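Local coordinates for protein alkane monooxygenase (Geobacillus thermodenitrificans, PDB 3B9O) that is a flavin mononucleotide-binding monooxygenase of the luciferase-like family, built on a TIM-barrel fold, at residues R232-A237 and R262-K267; I18-W23 and E76-P81; L392-L397 and G401-D406; D178-R183 and I189-S194; F105-E110 and D162-V167. All blocks are in the same frame, centred on the assembly; numbering follows the deposited sequence.

Contact 1 of 5, residues R232-A237 and R262-K267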
# COMPACT_ATOMS: atom_id res chain seq x y z
N ARG A 232 5.95 15.57 -7.47
CA ARG A 232 4.97 16.03 -6.49
C ARG A 232 4.66 14.95 -5.42
O ARG A 232 4.54 15.26 -4.23
CB ARG A 232 3.67 16.47 -7.20
CG ARG A 232 2.65 17.21 -6.31
CD ARG A 232 3.24 18.47 -5.66
NE ARG A 232 2.32 19.06 -4.69
CZ ARG A 232 2.17 18.67 -3.41
NH1 ARG A 232 2.90 17.67 -2.90
NH2 ARG A 232 1.31 19.31 -2.62
N GLY A 233 4.47 13.71 -5.87
CA GLY A 233 4.29 12.55 -5.01
C GLY A 233 5.45 12.35 -4.03
O GLY A 233 5.23 12.17 -2.84
N ARG A 234 6.69 12.45 -4.51
CA ARG A 234 7.86 12.27 -3.63
C ARG A 234 7.90 13.36 -2.62
O ARG A 234 8.25 13.12 -1.47
CB ARG A 234 9.19 12.24 -4.42
CG ARG A 234 9.50 10.89 -5.05
CD ARG A 234 10.87 10.91 -5.79
NE ARG A 234 10.57 11.16 -7.18
CZ ARG A 234 11.08 12.08 -7.97
NH1 ARG A 234 12.06 12.90 -7.59
NH2 ARG A 234 10.62 12.12 -9.20
N GLU A 235 7.51 14.57 -3.03
CA GLU A 235 7.45 15.69 -2.09
C GLU A 235 6.39 15.45 -1.01
O GLU A 235 6.58 15.79 0.18
CB GLU A 235 7.14 16.99 -2.84
CG GLU A 235 7.24 18.22 -1.95
CD GLU A 235 8.67 18.55 -1.55
OE1 GLU A 235 8.83 19.26 -0.55
OE2 GLU A 235 9.64 18.11 -2.21
N PHE A 236 5.26 14.90 -1.44
CA PHE A 236 4.14 14.56 -0.55
C PHE A 236 4.53 13.50 0.47
O PHE A 236 4.22 13.64 1.65
CB PHE A 236 2.93 14.06 -1.35
CG PHE A 236 1.70 13.83 -0.51
CD1 PHE A 236 0.85 14.88 -0.22
CD2 PHE A 236 1.39 12.58 -0.00
CE1 PHE A 236 -0.29 14.68 0.55
CE2 PHE A 236 0.23 12.38 0.78
CZ PHE A 236 -0.60 13.44 1.04
N ALA A 237 5.14 12.42 -0.01
CA ALA A 237 5.81 11.42 0.83
C ALA A 237 6.74 12.03 1.88
O ALA A 237 6.65 11.69 3.07
CB ALA A 237 6.60 10.42 -0.08
N ARG A 262 14.48 11.38 1.42
CA ARG A 262 15.09 11.81 2.69
C ARG A 262 15.59 13.26 2.65
O ARG A 262 15.41 14.00 3.61
CB ARG A 262 16.21 10.86 3.10
CG ARG A 262 15.79 9.43 3.09
CD ARG A 262 17.02 8.51 3.26
NE ARG A 262 16.88 7.92 4.56
CZ ARG A 262 17.52 8.28 5.66
NH1 ARG A 262 18.46 9.21 5.65
NH2 ARG A 262 17.22 7.67 6.79
N LYS A 263 16.10 13.69 1.51
CA LYS A 263 16.52 15.09 1.38
C LYS A 263 15.33 16.02 1.43
O LYS A 263 15.37 17.05 2.11
CB LYS A 263 17.23 15.33 0.04
CG LYS A 263 18.49 14.68 0.01
N ARG A 264 14.27 15.65 0.72
CA ARG A 264 13.05 16.46 0.69
C ARG A 264 12.40 16.62 2.06
O ARG A 264 11.74 17.65 2.31
CB ARG A 264 12.05 15.91 -0.30
CG ARG A 264 12.51 15.96 -1.77
CD ARG A 264 11.40 15.43 -2.59
NE ARG A 264 11.77 15.29 -3.99
CZ ARG A 264 11.42 16.15 -4.95
NH1 ARG A 264 10.71 17.25 -4.67
NH2 ARG A 264 11.83 15.91 -6.19
N ALA A 265 12.60 15.63 2.95
CA ALA A 265 11.98 15.64 4.27
C ALA A 265 12.54 16.72 5.21
O ALA A 265 11.82 17.19 6.09
CB ALA A 265 12.07 14.27 4.94
N LYS A 266 13.79 17.14 5.00
CA LYS A 266 14.48 18.08 5.93
C LYS A 266 13.75 19.42 6.07
O LYS A 266 13.58 19.90 7.17
CB LYS A 266 15.94 18.34 5.53
CG LYS A 266 16.82 17.08 5.48
CD LYS A 266 18.18 17.36 4.74
CE LYS A 266 17.96 18.07 3.36
NZ LYS A 266 19.06 17.77 2.39
N LYS A 267 13.28 19.99 4.96
CA LYS A 267 12.59 21.32 5.00
C LYS A 267 11.30 21.29 5.84
O LYS A 267 10.79 22.33 6.23
CB LYS A 267 12.28 21.83 3.59
CG LYS A 267 11.12 21.08 2.93
CD LYS A 267 10.71 21.60 1.57
CE LYS A 267 11.64 21.16 0.47
NZ LYS A 267 11.50 19.69 0.20
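Helix 231-240 and the C-terminal part of helix 251-265 come closest at Glu-235 and Arg-264, whose CA atoms lie 6.3 Å apart. Both helices pack on the outside of the TIM barrel, and the seam between them carries a salt-bridge network in which one carboxylate takes two cations. Glu-235 sends CG anti to its N (chi1 -173°) and then bends at chi2, which swings the carboxylate over to the other helix. OE2 of Glu-235 receives NH1 of Arg-264 at 2.8 Å on its anti lone pair. The bond is nearly straight, 165° at the hydrogen, and OE2 sits in the guanidinium plane although the two flat groups are turned 72° against each other. The Tyr-268 hydroxyl bonds to Glu-235 OE1. NH1 of Arg-234 and NH2 of Arg-264 stand only 3.3 Å apart, two donors with no bond between them; Asp-260 bridges both arginines and probably offsets their like charge. Gly-233, on the helix that carries Glu-235, touches the bound FMN. Lys-267, its chain curled back at chi3 and chi4, comes from the opposite direction to Glu-235: NZ meets OE1 on the syn lone pair at 2.8 Å and also donates to Arg-264 O at 2.9 Å.

Contact 2 of 5, residues I18-W23 and E76-P81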
# COMPACT_ATOMS: atom_id res chain seq x y z
N ILE A 18 -1.75 -7.64 -10.46
CA ILE A 18 -0.50 -7.29 -11.16
C ILE A 18 -0.15 -8.31 -12.26
O ILE A 18 0.16 -7.90 -13.38
CB ILE A 18 0.73 -7.16 -10.19
CG1 ILE A 18 0.49 -6.09 -9.10
CG2 ILE A 18 2.04 -6.87 -10.97
CD1 ILE A 18 0.23 -4.65 -9.64
N ALA A 19 -0.18 -9.61 -11.95
CA ALA A 19 0.20 -10.67 -12.90
C ALA A 19 -0.94 -11.07 -13.86
O ALA A 19 -1.57 -12.11 -13.74
CB ALA A 19 0.77 -11.91 -12.16
N HIS A 20 -1.19 -10.22 -14.84
CA HIS A 20 -2.37 -10.45 -15.71
C HIS A 20 -2.33 -11.71 -16.53
O HIS A 20 -1.27 -12.12 -16.99
CB HIS A 20 -2.71 -9.16 -16.44
CG HIS A 20 -3.06 -8.07 -15.47
ND1 HIS A 20 -2.30 -6.92 -15.31
CD2 HIS A 20 -4.04 -8.01 -14.55
CE1 HIS A 20 -2.83 -6.18 -14.36
NE2 HIS A 20 -3.89 -6.82 -13.87
N GLY A 21 -3.47 -12.40 -16.56
CA GLY A 21 -3.57 -13.68 -17.23
C GLY A 21 -3.46 -14.87 -16.30
O GLY A 21 -3.89 -15.97 -16.64
N LEU A 22 -2.86 -14.66 -15.12
CA LEU A 22 -2.57 -15.75 -14.21
C LEU A 22 -3.77 -16.40 -13.53
O LEU A 22 -3.64 -17.50 -13.03
CB LEU A 22 -1.47 -15.41 -13.19
CG LEU A 22 -0.29 -15.92 -14.01
CD1 LEU A 22 0.39 -14.84 -14.85
CD2 LEU A 22 0.58 -16.91 -13.36
N TRP A 23 -4.91 -15.71 -13.53
CA TRP A 23 -6.15 -16.25 -12.93
C TRP A 23 -6.46 -17.64 -13.48
O TRP A 23 -7.04 -18.49 -12.79
CB TRP A 23 -7.33 -15.29 -13.15
CG TRP A 23 -7.76 -15.10 -14.56
CD1 TRP A 23 -7.35 -14.11 -15.43
CD2 TRP A 23 -8.74 -15.88 -15.29
NE1 TRP A 23 -8.00 -14.22 -16.63
CE2 TRP A 23 -8.87 -15.29 -16.58
CE3 TRP A 23 -9.53 -17.02 -14.98
CZ2 TRP A 23 -9.73 -15.81 -17.57
CZ3 TRP A 23 -10.40 -17.52 -15.97
CH2 TRP A 23 -10.47 -16.93 -17.24
N GLU A 76 -10.08 -9.56 -19.37
CA GLU A 76 -8.87 -10.10 -18.73
C GLU A 76 -8.92 -9.95 -17.19
O GLU A 76 -7.93 -10.23 -16.51
CB GLU A 76 -7.66 -9.32 -19.25
CG GLU A 76 -7.43 -9.45 -20.75
CD GLU A 76 -6.51 -10.61 -21.12
OE1 GLU A 76 -5.81 -11.15 -20.24
OE2 GLU A 76 -6.49 -10.96 -22.32
N ALA A 77 -10.06 -9.47 -16.67
CA ALA A 77 -10.22 -9.19 -15.22
C ALA A 77 -9.13 -8.26 -14.61
O ALA A 77 -8.65 -8.47 -13.47
CB ALA A 77 -10.36 -10.49 -14.44
N VAL A 78 -8.77 -7.24 -15.37
CA VAL A 78 -7.74 -6.27 -14.98
C VAL A 78 -8.32 -5.25 -13.98
O VAL A 78 -8.75 -4.16 -14.36
CB VAL A 78 -7.08 -5.59 -16.26
CG1 VAL A 78 -6.13 -4.43 -15.86
CG2 VAL A 78 -6.35 -6.64 -17.10
N GLN A 79 -8.38 -5.65 -12.70
CA GLN A 79 -8.83 -4.77 -11.61
C GLN A 79 -10.31 -4.38 -11.72
O GLN A 79 -10.76 -3.44 -11.09
CB GLN A 79 -7.91 -3.55 -11.45
CG GLN A 79 -6.57 -4.01 -10.83
CD GLN A 79 -5.52 -2.92 -10.62
OE1 GLN A 79 -5.84 -1.78 -10.28
NE2 GLN A 79 -4.26 -3.29 -10.81
N ILE A 80 -11.05 -5.14 -12.54
CA ILE A 80 -12.52 -5.10 -12.63
C ILE A 80 -12.95 -6.58 -12.86
O ILE A 80 -12.35 -7.28 -13.66
CB ILE A 80 -13.03 -4.08 -13.72
CG1 ILE A 80 -14.57 -3.85 -13.57
CG2 ILE A 80 -12.57 -4.51 -15.16
CD1 ILE A 80 -15.17 -2.73 -14.41
N PRO A 81 -13.87 -7.10 -12.05
CA PRO A 81 -14.53 -6.46 -10.91
C PRO A 81 -13.52 -6.14 -9.77
O PRO A 81 -12.43 -6.77 -9.70
CB PRO A 81 -15.52 -7.52 -10.47
CG PRO A 81 -14.81 -8.84 -10.84
CD PRO A 81 -14.25 -8.51 -12.18
O HOH W 1 -5.72 -10.55 -14.98
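His-20 and Val-78 meet where two loops of the TIM barrel adjoin, the one after strand 6-12 and the one after helix 71-75. The loops are shaped by tight turns: Ala-19 to Leu-22 form a type II beta turn, with Gly-21 at the positive phi that suits glycine, and Ala-77 closes the preceding helix in a Schellman motif. The apolar part of the contact is a CH-pi interaction. CG2 of Val-78 stands over one face of the His-20 imidazole, 4.0 Å from its centroid and 22° off the normal, and its nearest ring atom is CD2 at 3.7 Å. CG1 reaches NE2 of His-20 at 3.8 Å, both methyls of Val-78 thus lying over the same ring face. Beyond the pair, His-308 meets the His-20 ring edge-to-face, and His-311 packs against it too, both from helix 305-316. No direct hydrogen bond joins 18-23 to 76-81. The indole of Trp-23 comes obliquely to the carbonyl of Glu-76, NE1 to O 4.0 Å, while the carboxylate of Glu-76 turns to Ser-304. What polar link there is runs through one water, which donates to Glu-76 O at 2.7 Å and accepts a weak bond from Gly-21 N at 3.3 Å.

Contact 3 of 5, residues L392-L397 and G401-D406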
# COMPACT_ATOMS: atom_id res chain seq x y z
N LEU A 392 9.99 -21.56 2.38
CA LEU A 392 11.41 -21.62 1.92
C LEU A 392 12.26 -20.36 2.23
O LEU A 392 13.38 -20.47 2.73
CB LEU A 392 11.47 -21.94 0.42
CG LEU A 392 10.82 -23.25 -0.05
CD1 LEU A 392 10.90 -23.40 -1.57
CD2 LEU A 392 11.47 -24.44 0.65
N VAL A 393 11.73 -19.17 1.99
CA VAL A 393 12.56 -17.98 2.18
C VAL A 393 12.60 -17.53 3.65
O VAL A 393 13.64 -17.06 4.14
CB VAL A 393 12.15 -16.81 1.28
CG1 VAL A 393 13.14 -15.58 1.49
CG2 VAL A 393 12.14 -17.27 -0.17
N VAL A 394 11.44 -17.58 4.31
CA VAL A 394 11.33 -17.06 5.69
C VAL A 394 12.38 -17.73 6.66
O VAL A 394 13.07 -17.02 7.38
CB VAL A 394 9.87 -17.11 6.23
CG1 VAL A 394 9.83 -17.10 7.78
CG2 VAL A 394 9.03 -15.91 5.60
N PRO A 395 12.49 -19.08 6.66
CA PRO A 395 13.48 -19.70 7.58
C PRO A 395 14.94 -19.30 7.25
O PRO A 395 15.76 -19.10 8.16
CB PRO A 395 13.27 -21.23 7.38
CG PRO A 395 11.92 -21.33 6.79
CD PRO A 395 11.70 -20.09 5.94
N GLU A 396 15.22 -19.12 5.96
CA GLU A 396 16.53 -18.65 5.50
C GLU A 396 16.83 -17.22 6.01
O GLU A 396 17.91 -16.95 6.52
CB GLU A 396 16.58 -18.70 3.98
CG GLU A 396 17.89 -18.12 3.36
CD GLU A 396 19.10 -19.03 3.55
OE1 GLU A 396 18.91 -20.25 3.84
OE2 GLU A 396 20.22 -18.51 3.40
N LEU A 397 15.87 -16.33 5.83
CA LEU A 397 15.97 -14.98 6.38
C LEU A 397 16.12 -14.98 7.91
O LEU A 397 16.90 -14.20 8.45
CB LEU A 397 14.71 -14.18 6.01
CG LEU A 397 14.64 -13.22 4.84
CD1 LEU A 397 15.84 -13.17 3.91
CD2 LEU A 397 13.24 -13.17 4.15
N GLY A 401 19.36 -13.68 10.73
CA GLY A 401 19.06 -12.46 11.48
C GLY A 401 18.40 -11.36 10.67
O GLY A 401 18.42 -10.20 11.08
N LEU A 402 17.79 -11.71 9.53
CA LEU A 402 17.28 -10.70 8.58
C LEU A 402 15.74 -10.51 8.63
O LEU A 402 15.15 -9.77 7.83
CB LEU A 402 17.67 -11.09 7.16
CG LEU A 402 19.16 -10.96 6.81
CD1 LEU A 402 19.38 -11.74 5.52
CD2 LEU A 402 19.59 -9.50 6.66
N TYR A 403 15.09 -11.23 9.54
CA TYR A 403 13.63 -11.28 9.55
C TYR A 403 13.18 -11.84 10.87
O TYR A 403 13.78 -12.76 11.37
CB TYR A 403 13.12 -12.19 8.45
CG TYR A 403 11.61 -12.27 8.24
CD1 TYR A 403 10.89 -11.18 7.71
CD2 TYR A 403 10.91 -13.47 8.48
CE1 TYR A 403 9.50 -11.26 7.48
CE2 TYR A 403 9.53 -13.57 8.24
CZ TYR A 403 8.83 -12.47 7.70
OH TYR A 403 7.47 -12.55 7.44
N ARG A 404 12.09 -11.29 11.39
CA ARG A 404 11.65 -11.59 12.76
C ARG A 404 11.35 -13.06 12.92
O ARG A 404 10.74 -13.68 12.05
CB ARG A 404 10.43 -10.73 13.13
CG ARG A 404 9.08 -11.13 12.44
CD ARG A 404 7.86 -10.34 13.07
NE ARG A 404 8.19 -8.93 12.89
CZ ARG A 404 8.03 -8.27 11.73
NH1 ARG A 404 7.48 -8.89 10.68
NH2 ARG A 404 8.44 -7.01 11.64
N VAL A 405 11.76 -13.63 14.03
CA VAL A 405 11.33 -14.99 14.31
C VAL A 405 9.97 -15.01 14.99
O VAL A 405 9.24 -16.01 14.90
CB VAL A 405 12.40 -15.90 14.99
CG1 VAL A 405 13.83 -15.47 14.60
CG2 VAL A 405 12.23 -15.96 16.41
N ASP A 406 9.62 -13.90 15.64
CA ASP A 406 8.25 -13.72 16.12
C ASP A 406 8.02 -12.24 16.38
O ASP A 406 8.94 -11.45 16.40
CB ASP A 406 7.99 -14.54 17.38
CG ASP A 406 6.51 -14.97 17.52
OD1 ASP A 406 5.62 -14.46 16.80
OD2 ASP A 406 6.25 -15.84 18.39
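Tyr-403 reaches back to Val-394 because its CG lies opposite the backbone N (chi1 -175°), which lays the ring along the side of helix 384-399. Val-394, with chi1 at 158°, turns both methyls to that ring: CG1 and CG2 each come within 3.6 Å of Tyr-403 CE2, converging on that one ring carbon in an oblique approach. One turn further along the helix, Leu-397 presses its CB against Tyr-403 CB at 3.5 Å, so the root of the tyrosine is pinned by one residue and its ring by another. The leucines meet more loosely, crossing at about a right angle with Leu-397 CD1 4.1 Å from Leu-402 CD1. Their backbones are joined as well: Leu-402 N donates to Leu-397 O at 2.9 Å, with 155° at the hydrogen. Gly-401 N is also near that oxygen, but at too poor an angle to bond. At the far end of the ring the tyrosine hydroxyl is bonded to Gly-49 O, and both Leu-397 and Tyr-403 touch Ile-7 of strand 6-12, tying the turn to the barrel. Gly-401 has positive phi, and Leu-402 N makes one of two bonds back into the last turn: a Schellman motif, capping helix 384-399 C-terminally.

Contact 4 of 5, residues D178-R183 and I189-S194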
# COMPACT_ATOMS: atom_id res chain seq x y z
N ASP A 178 -6.30 13.19 25.14
CA ASP A 178 -5.93 11.82 25.54
C ASP A 178 -6.86 11.06 26.46
O ASP A 178 -7.23 9.91 26.17
CB ASP A 178 -4.51 11.77 26.09
CG ASP A 178 -3.48 11.84 24.99
OD1 ASP A 178 -2.28 11.76 25.33
OD2 ASP A 178 -3.87 11.96 23.79
N ASN A 179 -7.22 11.72 27.56
CA ASN A 179 -8.00 11.11 28.61
C ASN A 179 -9.41 11.71 28.63
O ASN A 179 -9.97 11.89 29.71
CB ASN A 179 -7.31 11.38 29.95
CG ASN A 179 -5.88 10.81 30.01
OD1 ASN A 179 -4.90 11.55 30.23
ND2 ASN A 179 -5.75 9.49 29.84
N ALA A 180 -9.95 12.04 27.46
CA ALA A 180 -11.28 12.64 27.39
C ALA A 180 -12.31 11.68 27.98
O ALA A 180 -13.24 12.09 28.71
CB ALA A 180 -11.64 13.01 25.92
N VAL A 181 -12.15 10.40 27.66
CA VAL A 181 -13.10 9.39 28.12
C VAL A 181 -12.68 8.92 29.51
O VAL A 181 -11.57 8.44 29.69
CB VAL A 181 -13.21 8.20 27.12
CG1 VAL A 181 -14.23 7.16 27.62
CG2 VAL A 181 -13.62 8.70 25.70
N ILE A 182 -13.55 9.11 30.49
CA ILE A 182 -13.21 8.76 31.87
C ILE A 182 -14.10 7.65 32.46
O ILE A 182 -13.71 6.96 33.41
CB ILE A 182 -13.16 10.02 32.77
CG1 ILE A 182 -14.51 10.76 32.77
CG2 ILE A 182 -12.00 10.95 32.28
CD1 ILE A 182 -14.62 11.96 33.73
N ARG A 183 -15.30 7.48 31.89
CA ARG A 183 -16.23 6.40 32.31
C ARG A 183 -16.47 6.49 33.82
O ARG A 183 -16.35 5.50 34.55
CB ARG A 183 -15.75 4.99 31.83
CG ARG A 183 -15.44 4.95 30.33
CD ARG A 183 -14.85 3.63 29.80
NE ARG A 183 -14.24 3.84 28.47
CZ ARG A 183 -12.93 4.04 28.24
NH1 ARG A 183 -12.07 4.05 29.26
NH2 ARG A 183 -12.47 4.26 26.98
N ILE A 189 -20.25 10.91 34.27
CA ILE A 189 -19.62 11.55 33.12
C ILE A 189 -18.90 10.42 32.38
O ILE A 189 -17.94 9.85 32.91
CB ILE A 189 -18.56 12.60 33.56
CG1 ILE A 189 -19.17 13.69 34.45
CG2 ILE A 189 -17.91 13.24 32.31
CD1 ILE A 189 -18.08 14.59 35.04
N TYR A 190 -19.36 10.12 31.18
CA TYR A 190 -18.71 9.08 30.38
C TYR A 190 -17.45 9.69 29.77
O TYR A 190 -16.35 9.11 29.87
CB TYR A 190 -19.63 8.50 29.28
CG TYR A 190 -19.04 7.24 28.71
CD1 TYR A 190 -19.26 6.01 29.37
CD2 TYR A 190 -18.22 7.28 27.58
CE1 TYR A 190 -18.68 4.79 28.87
CE2 TYR A 190 -17.61 6.06 27.08
CZ TYR A 190 -17.88 4.84 27.73
OH TYR A 190 -17.31 3.66 27.28
N THR A 191 -17.66 10.82 29.09
CA THR A 191 -16.59 11.64 28.47
C THR A 191 -16.71 13.04 29.02
O THR A 191 -17.80 13.61 29.11
CB THR A 191 -16.76 11.70 26.93
OG1 THR A 191 -16.78 10.38 26.36
CG2 THR A 191 -15.67 12.58 26.25
N ASP A 192 -15.57 13.59 29.43
CA ASP A 192 -15.46 14.97 29.91
C ASP A 192 -15.68 15.95 28.76
O ASP A 192 -14.83 16.03 27.86
CB ASP A 192 -14.03 15.15 30.49
CG ASP A 192 -13.81 16.53 31.13
OD1 ASP A 192 -14.52 17.51 30.82
OD2 ASP A 192 -12.88 16.62 31.95
N PRO A 193 -16.80 16.70 28.76
CA PRO A 193 -17.09 17.49 27.56
C PRO A 193 -16.11 18.67 27.31
O PRO A 193 -16.01 19.16 26.19
CB PRO A 193 -18.54 17.97 27.77
CG PRO A 193 -18.84 17.75 29.17
CD PRO A 193 -17.82 16.89 29.82
N SER A 194 -15.35 19.05 28.33
CA SER A 194 -14.35 20.10 28.19
C SER A 194 -13.11 19.60 27.43
O SER A 194 -12.26 20.39 27.02
CB SER A 194 -13.99 20.72 29.55
OG SER A 194 -13.20 19.87 30.38
O HOH W 2 -15.34 3.92 25.54
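Strands 181-184 and 189-191 run antiparallel as a beta hairpin, with Val-181 and Thr-191 facing each other as a non-hydrogen-bonded pair. Three backbone bonds hold the hairpin, and two of them share one acceptor: Tyr-190 O takes Ile-182 N at 2.9 Å and Arg-183 N at 2.8 Å, both from the same face of its carbonyl plane. The third runs from Asp-192 N to Ala-180 O, an oxygen that also lies near Thr-191 CA. The chain turns a corner at Tyr-190, yet with CG trans to the amide nitrogen (chi1 -166°) the ring comes back alongside the first strand. Val-181 lies beside it, pointing the same way, and sets CG1 3.6 Å from CE2 of Tyr-190. Its other methyl, CG2, faces OG1 of Thr-191. Arg-183 crosses the tyrosine obliquely in a CH-pi contact, its CG over one face and 3.8 Å from the ring centroid. The guanidinium is turned 84° to that ring and has a salt bridge to Glu-215. Ile-182 and Ile-189 close the seam with CD1 against CG2 at 3.8 Å. Beyond the strands, Asp-192 OD1 accepts Ser-194 N, an Asx turn, and also Ser-194 OG. A single water joins the long side chains, 3.1 Å from Arg-183 NE, which donates to it, and 2.6 Å from Tyr-190 OH.

Contact 5 of 5, residues F105-E110 and D162-V167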
# COMPACT_ATOMS: atom_id res chain seq x y z
N PHE A 105 -6.60 4.10 -0.09
CA PHE A 105 -7.83 4.89 -0.15
C PHE A 105 -7.48 6.29 -0.67
O PHE A 105 -6.55 6.94 -0.18
CB PHE A 105 -8.53 4.97 1.21
CG PHE A 105 -9.66 5.97 1.24
CD1 PHE A 105 -9.43 7.28 1.68
CD2 PHE A 105 -10.92 5.64 0.76
CE1 PHE A 105 -10.46 8.23 1.69
CE2 PHE A 105 -11.98 6.56 0.78
CZ PHE A 105 -11.73 7.87 1.24
N SER A 106 -8.21 6.73 -1.69
CA SER A 106 -7.97 7.99 -2.39
C SER A 106 -8.52 9.23 -1.67
O SER A 106 -9.64 9.21 -1.13
CB SER A 106 -8.63 7.90 -3.78
OG SER A 106 -8.41 9.07 -4.49
N THR A 107 -7.73 10.29 -1.68
CA THR A 107 -8.11 11.63 -1.20
C THR A 107 -9.03 12.43 -2.18
O THR A 107 -9.51 13.53 -1.85
CB THR A 107 -6.85 12.47 -0.89
OG1 THR A 107 -5.95 12.47 -2.01
CG2 THR A 107 -6.09 11.91 0.33
N THR A 108 -9.28 11.88 -3.35
CA THR A 108 -9.78 12.70 -4.45
C THR A 108 -11.32 12.80 -4.47
O THR A 108 -11.85 13.83 -4.89
CB THR A 108 -9.19 12.23 -5.79
OG1 THR A 108 -7.77 12.25 -5.69
CG2 THR A 108 -9.62 13.13 -6.95
N TYR A 109 -12.01 11.75 -3.98
CA TYR A 109 -13.47 11.61 -4.19
C TYR A 109 -14.33 11.77 -2.94
O TYR A 109 -15.26 12.57 -2.93
CB TYR A 109 -13.79 10.29 -4.97
CG TYR A 109 -12.97 10.17 -6.24
CD1 TYR A 109 -13.17 11.07 -7.31
CD2 TYR A 109 -11.95 9.22 -6.34
CE1 TYR A 109 -12.38 11.00 -8.46
CE2 TYR A 109 -11.16 9.14 -7.50
CZ TYR A 109 -11.38 10.05 -8.54
OH TYR A 109 -10.61 9.98 -9.67
N GLU A 110 -14.01 11.05 -1.87
CA GLU A 110 -14.93 10.97 -0.73
C GLU A 110 -14.47 11.84 0.46
O GLU A 110 -13.26 11.97 0.71
CB GLU A 110 -15.13 9.50 -0.32
CG GLU A 110 -15.55 8.53 -1.47
CD GLU A 110 -15.47 7.06 -1.05
OE1 GLU A 110 -14.80 6.22 -1.74
OE2 GLU A 110 -16.07 6.75 0.01
N ASP A 162 -2.98 17.18 0.61
CA ASP A 162 -2.41 17.89 1.73
C ASP A 162 -3.49 18.32 2.73
O ASP A 162 -3.39 18.05 3.92
CB ASP A 162 -1.64 19.14 1.26
CG ASP A 162 -0.23 18.84 0.83
OD1 ASP A 162 0.23 19.45 -0.16
OD2 ASP A 162 0.47 18.03 1.49
N GLU A 163 -4.55 18.96 2.21
CA GLU A 163 -5.59 19.52 3.08
C GLU A 163 -6.46 18.38 3.65
O GLU A 163 -6.93 18.48 4.77
CB GLU A 163 -6.48 20.50 2.31
CG GLU A 163 -7.26 21.41 3.25
CD GLU A 163 -8.28 22.27 2.55
OE1 GLU A 163 -8.05 22.73 1.40
OE2 GLU A 163 -9.32 22.47 3.14
N TYR A 164 -6.66 17.33 2.85
CA TYR A 164 -7.40 16.14 3.27
C TYR A 164 -6.72 15.56 4.55
O TYR A 164 -7.38 15.28 5.56
CB TYR A 164 -7.39 15.12 2.12
CG TYR A 164 -8.45 14.04 2.24
CD1 TYR A 164 -9.53 14.00 1.35
CD2 TYR A 164 -8.38 13.07 3.26
CE1 TYR A 164 -10.52 13.04 1.42
CE2 TYR A 164 -9.40 12.07 3.36
CZ TYR A 164 -10.46 12.07 2.44
OH TYR A 164 -11.45 11.12 2.56
N LEU A 165 -5.42 15.35 4.46
CA LEU A 165 -4.61 14.91 5.61
C LEU A 165 -4.65 15.92 6.77
O LEU A 165 -4.73 15.52 7.93
CB LEU A 165 -3.19 14.57 5.19
CG LEU A 165 -2.96 13.14 4.63
CD1 LEU A 165 -1.51 13.05 4.30
CD2 LEU A 165 -3.31 12.07 5.66
N GLU A 166 -4.60 17.22 6.46
CA GLU A 166 -4.69 18.29 7.49
C GLU A 166 -5.94 18.03 8.34
O GLU A 166 -5.88 18.01 9.57
CB GLU A 166 -4.78 19.70 6.83
CG GLU A 166 -4.48 20.89 7.78
CD GLU A 166 -4.75 22.36 7.24
OE1 GLU A 166 -4.75 23.28 8.12
OE2 GLU A 166 -4.97 22.62 5.99
N VAL A 167 -7.06 17.81 7.64
CA VAL A 167 -8.39 17.56 8.26
C VAL A 167 -8.39 16.30 9.11
O VAL A 167 -8.81 16.34 10.27
CB VAL A 167 -9.54 17.46 7.18
CG1 VAL A 167 -10.85 17.05 7.81
CG2 VAL A 167 -9.70 18.81 6.40
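The C-terminal end of barrel strand 100-106 and the loop that follows it receive one tyrosine from helix 154-174, and Tyr-164 carries nearly the whole contact. Its CG sits opposite the backbone N (chi1 -162°), which directs the ring off the helix and into the loop. Thr-107 covers one face: CA lies 4.0 Å from the ring centroid in a CH-pi contact, while CG2 packs over the same ring with CG of Tyr-164 at 3.7 Å. The carbonyl of Thr-107 is close as well, its O 3.2 Å from Tyr-164 CD1. OG1 of Thr-107 is bonded to Val-135 O of the next strand, which fixes the threonine that lies on the ring. At the far end, the tyrosine hydroxyl donates to Glu-110 O at 2.7 Å, an acceptor lying near the plane of the phenol. The donor, however, stands 39° above the carbonyl plane. Phe-105 crosses Tyr-164 at about a right angle and offers its edge, CE1 being 3.2 Å from Tyr-164 OH. Within the loop, Ser-106 OG accepts Thr-108 N at 3.2 Å, making an ST turn. The contact packs an outer helix against a strand end and loop of the parallel inner sheet of a TIM barrel.

In the fold
Along the chain the contacts come in the order 2, 5, 4, 1, 3, each closing before the next opens. Contacts 1 and 5 are neighbours, centres 18 Å apart, and they touch: Arg-232 forms a salt bridge with Asp-162, and Phe-236 packs on Leu-165, joining helix 231-240 to helix 154-174. Contact 2 lies across the chain's centre from contact 1, about 33 Å between centres, and contact 3 is likewise across from contact 5. Contact 4, a hairpin following helix 154-174, projects farthest, 35 Å from the chain's centre. The other four pack helices and loops around the parallel barrel, and contact 1 borders the flavin mononucleotide pocket through Gly-233, whereas contact 4 stands well away from it.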